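Local coordinates for protein D-aminopeptidase (Bacillus subtilis, PDB 1HI9) that cuts N-terminal residues from peptides containing D-amino acids, using two zinc ions per subunit inside a self-compartmentalizing decamer, at residues 52-64 with 75-89. Residues are numbered along the deposited sequence; the frame is centred on the assembly and turned at random.
With ZN (zinc ion), chain G.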
# COMPACT_ATOMS: atom_id res chain seq x y z
N THR A 52 -6.23 41.83 30.01
CA THR A 52 -4.80 41.78 30.29
C THR A 52 -4.22 40.39 30.03
O THR A 52 -3.01 40.23 29.88
CB THR A 52 -4.51 42.15 31.75
OG1 THR A 52 -5.29 41.31 32.61
CG2 THR A 52 -4.86 43.62 32.00
N GLU A 53 -5.11 39.39 29.99
CA GLU A 53 -4.71 38.01 29.75
C GLU A 53 -5.75 37.27 28.92
O GLU A 53 -6.96 37.43 29.12
CB GLU A 53 -4.53 37.27 31.09
CG GLU A 53 -3.10 36.91 31.42
CD GLU A 53 -2.97 36.07 32.69
OE1 GLU A 53 -3.26 36.58 33.79
OE2 GLU A 53 -2.57 34.90 32.59
N VAL A 54 -5.28 36.46 27.98
CA VAL A 54 -6.17 35.68 27.13
C VAL A 54 -5.60 34.27 27.00
O VAL A 54 -4.58 34.06 26.35
CB VAL A 54 -6.30 36.28 25.72
CG1 VAL A 54 -7.28 35.46 24.90
CG2 VAL A 54 -6.76 37.72 25.82
N LEU A 55 -6.28 33.31 27.64
CA LEU A 55 -5.87 31.92 27.61
C LEU A 55 -6.64 31.25 26.48
O LEU A 55 -7.87 31.24 26.47
CB LEU A 55 -6.22 31.22 28.93
CG LEU A 55 -5.23 30.19 29.47
CD1 LEU A 55 -5.95 29.27 30.43
CD2 LEU A 55 -4.61 29.40 28.34
N VAL A 56 -5.90 30.68 25.52
CA VAL A 56 -6.51 30.02 24.37
C VAL A 56 -6.30 28.51 24.43
O VAL A 56 -5.17 28.02 24.37
CB VAL A 56 -5.93 30.56 23.05
CG1 VAL A 56 -6.70 29.99 21.86
CG2 VAL A 56 -5.99 32.09 23.05
N ASN A 57 -7.41 27.78 24.55
CA ASN A 57 -7.40 26.32 24.63
C ASN A 57 -7.90 25.69 23.32
O ASN A 57 -9.06 25.86 22.94
CB ASN A 57 -8.28 25.85 25.79
CG ASN A 57 -8.22 24.35 26.00
OD1 ASN A 57 -9.21 23.72 26.39
ND2 ASN A 57 -7.06 23.77 25.77
N ASP A 58 -7.01 24.97 22.64
CA ASP A 58 -7.36 24.30 21.40
C ASP A 58 -8.31 23.20 21.84
O ASP A 58 -7.92 22.30 22.59
CB ASP A 58 -6.11 23.69 20.76
CG ASP A 58 -6.34 23.23 19.34
OD1 ASP A 58 -7.41 22.64 19.07
OD2 ASP A 58 -5.45 23.45 18.49
N SER A 59 -9.56 23.25 21.37
CA SER A 59 -10.57 22.27 21.78
C SER A 59 -11.06 21.31 20.71
O SER A 59 -12.16 20.77 20.83
CB SER A 59 -11.77 22.99 22.38
OG SER A 59 -11.35 23.87 23.40
N HIS A 60 -10.26 21.08 19.68
CA HIS A 60 -10.70 20.21 18.60
C HIS A 60 -9.84 18.95 18.41
O HIS A 60 -8.62 19.03 18.32
CB HIS A 60 -10.72 21.02 17.31
CG HIS A 60 -10.95 20.20 16.08
ND1 HIS A 60 -12.14 19.56 15.83
CD2 HIS A 60 -10.15 19.92 15.02
CE1 HIS A 60 -12.07 18.91 14.68
NE2 HIS A 60 -10.87 19.12 14.17
N SER A 61 -10.50 17.80 18.33
CA SER A 61 -9.81 16.53 18.09
C SER A 61 -8.53 16.34 18.93
O SER A 61 -8.61 16.22 20.15
CB SER A 61 -9.49 16.45 16.59
OG SER A 61 -9.01 15.17 16.21
N LYS A 62 -7.37 16.29 18.27
CA LYS A 62 -6.10 16.11 18.98
C LYS A 62 -5.63 17.41 19.60
O LYS A 62 -4.58 17.46 20.24
CB LYS A 62 -5.01 15.57 18.04
CG LYS A 62 -5.35 14.22 17.46
CD LYS A 62 -5.62 13.22 18.57
CE LYS A 62 -6.42 12.03 18.03
NZ LYS A 62 -6.72 11.03 19.09
N MET A 63 -6.41 18.46 19.39
CA MET A 63 -6.14 19.78 19.95
C MET A 63 -4.73 20.32 19.71
O MET A 63 -4.14 20.99 20.56
CB MET A 63 -6.47 19.75 21.45
CG MET A 63 -7.91 19.30 21.68
SD MET A 63 -8.24 18.74 23.37
CE MET A 63 -10.01 18.49 23.32
N ASN A 64 -4.20 20.02 18.53
CA ASN A 64 -2.88 20.48 18.13
C ASN A 64 -3.04 21.16 16.76
O ASN A 64 -2.16 21.10 15.89
CB ASN A 64 -1.89 19.30 18.04
CG ASN A 64 -2.39 18.17 17.16
OD1 ASN A 64 -3.36 18.33 16.40
ND2 ASN A 64 -1.72 17.02 17.23
N ALA A 75 -0.83 36.01 23.53
CA ALA A 75 -1.80 35.07 24.07
C ALA A 75 -1.08 33.82 24.54
O ALA A 75 0.01 33.52 24.07
CB ALA A 75 -2.84 34.72 23.02
N ASP A 76 -1.69 33.12 25.49
CA ASP A 76 -1.13 31.88 26.01
C ASP A 76 -1.92 30.72 25.44
O ASP A 76 -3.14 30.63 25.64
CB ASP A 76 -1.21 31.86 27.54
CG ASP A 76 -0.44 33.01 28.18
OD1 ASP A 76 0.80 33.10 27.97
OD2 ASP A 76 -1.08 33.83 28.90
N LEU A 77 -1.23 29.82 24.74
CA LEU A 77 -1.87 28.68 24.09
C LEU A 77 -1.72 27.35 24.80
O LEU A 77 -0.63 26.97 25.22
CB LEU A 77 -1.35 28.52 22.66
CG LEU A 77 -1.78 27.27 21.89
CD1 LEU A 77 -3.26 27.34 21.56
CD2 LEU A 77 -0.97 27.15 20.61
N ILE A 78 -2.84 26.64 24.94
CA ILE A 78 -2.84 25.32 25.56
C ILE A 78 -3.01 24.39 24.37
O ILE A 78 -4.06 24.38 23.73
CB ILE A 78 -4.03 25.12 26.51
CG1 ILE A 78 -3.85 25.97 27.76
CG2 ILE A 78 -4.16 23.64 26.86
CD1 ILE A 78 -4.95 25.80 28.79
N SER A 79 -1.97 23.63 24.08
CA SER A 79 -2.00 22.72 22.94
C SER A 79 -1.78 21.29 23.42
O SER A 79 -1.01 21.05 24.35
CB SER A 79 -0.92 23.14 21.94
OG SER A 79 -1.04 22.42 20.73
N GLY A 80 -2.45 20.35 22.78
CA GLY A 80 -2.31 18.95 23.16
C GLY A 80 -3.58 18.36 23.74
O GLY A 80 -4.50 19.08 24.12
N ASP A 81 -3.64 17.03 23.81
CA ASP A 81 -4.82 16.36 24.32
C ASP A 81 -4.56 15.59 25.62
O ASP A 81 -3.50 15.72 26.25
CB ASP A 81 -5.38 15.41 23.24
CG ASP A 81 -4.47 14.24 22.95
OD1 ASP A 81 -3.25 14.37 23.18
OD2 ASP A 81 -4.96 13.20 22.47
N VAL A 82 -5.54 14.78 26.01
CA VAL A 82 -5.47 14.03 27.24
C VAL A 82 -5.39 15.02 28.41
O VAL A 82 -4.69 14.78 29.40
CB VAL A 82 -4.25 13.05 27.28
CG1 VAL A 82 -4.43 12.06 28.43
CG2 VAL A 82 -4.13 12.28 25.97
N LYS A 83 -6.10 16.14 28.28
CA LYS A 83 -6.16 17.14 29.33
C LYS A 83 -7.31 16.79 30.27
O LYS A 83 -8.41 16.46 29.82
CB LYS A 83 -6.39 18.54 28.76
CG LYS A 83 -5.24 19.05 27.92
CD LYS A 83 -5.62 20.30 27.15
CE LYS A 83 -6.76 20.03 26.18
NZ LYS A 83 -6.80 21.06 25.12
N PRO A 84 -7.08 16.87 31.59
CA PRO A 84 -8.09 16.56 32.60
C PRO A 84 -9.50 17.08 32.26
O PRO A 84 -10.50 16.38 32.49
CB PRO A 84 -7.51 17.18 33.86
CG PRO A 84 -6.04 16.97 33.67
CD PRO A 84 -5.83 17.34 32.21
N PHE A 85 -9.59 18.29 31.72
CA PHE A 85 -10.90 18.86 31.38
C PHE A 85 -11.13 19.21 29.91
O PHE A 85 -11.91 20.10 29.59
CB PHE A 85 -11.22 20.05 32.30
CG PHE A 85 -11.42 19.66 33.73
CD1 PHE A 85 -10.35 19.64 34.62
CD2 PHE A 85 -12.66 19.19 34.17
CE1 PHE A 85 -10.51 19.15 35.92
CE2 PHE A 85 -12.82 18.71 35.46
CZ PHE A 85 -11.75 18.68 36.34
N SER A 86 -10.44 18.49 29.04
CA SER A 86 -10.59 18.60 27.60
C SER A 86 -10.82 20.01 27.06
O SER A 86 -9.93 20.86 27.13
CB SER A 86 -11.73 17.67 27.15
OG SER A 86 -11.83 17.57 25.73
N MET A 87 -12.02 20.24 26.51
CA MET A 87 -12.39 21.53 25.94
C MET A 87 -12.37 22.73 26.90
O MET A 87 -12.30 23.88 26.45
CB MET A 87 -13.75 21.43 25.27
CG MET A 87 -13.80 20.39 24.17
SD MET A 87 -15.35 20.37 23.24
CE MET A 87 -15.11 21.75 22.15
N VAL A 88 -12.45 22.49 28.20
CA VAL A 88 -12.43 23.59 29.16
C VAL A 88 -11.21 23.56 30.09
O VAL A 88 -11.23 24.13 31.17
CB VAL A 88 -13.75 23.67 29.99
CG1 VAL A 88 -14.86 24.24 29.13
CG2 VAL A 88 -14.14 22.29 30.52
N GLU A 89 -10.16 22.88 29.65
CA GLU A 89 -8.93 22.79 30.41
C GLU A 89 -8.35 24.19 30.63
O GLU A 89 -8.26 24.99 29.70
CB GLU A 89 -7.90 21.94 29.66
CG GLU A 89 -6.56 21.88 30.36
CD GLU A 89 -6.66 21.18 31.71
OE1 GLU A 89 -5.82 21.48 32.60
OE2 GLU A 89 -7.56 20.31 31.87
ZN ZN G . -14.41 19.70 16.91
O HOH W 1 -2.57 36.08 27.92
O HOH W 2 -2.60 23.84 19.11
O HOH W 3 -15.79 18.40 18.61
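Met63 reaches out of the loop behind strand 53-58 into a hollow walled by Gly80, Lys83 and Ser86. With CG beside its backbone N (chi1 -56°) and the rest of the chain extended, SD lies 3.4 Å from Lys83 CE, and the terminal CE arrives 3.2 Å from Ser86 OG. Ser59 fits the bend of Met87, its CB 3.6 Å from Met87 CE. Upstream, strands 53-58 and 76-80 run parallel; Leu55 CD2 bears on Ile78 CG1 at 3.6 Å, while Val56 and Leu77 line the other face, which helix 28-48 covers at Val56. Val56 is gripped twice, its N donating to Asp76 O (2.8 Å) and its O accepting from Ile78 N. Beyond strand 53-58, Met63 O takes Gly80 N at 2.9 Å, from above its carbonyl plane. Asn57 plugs the gap between Ile78 CG2, Lys83 and residues 86-89; an alanine here would probably open a gap beside Ile78 CG2 and take one polar neighbour from Lys83 NZ and from the Ser86 and Met87 carbonyls. Strand 76-80 pairs antiparallel with a neighbouring subunit, and loop 59-64 brings His60 to zinc with Asp8 and Glu10. Lys83 NZ sits among carbonyl oxygens and Met63 SD, consistent with these dipoles meeting its charge.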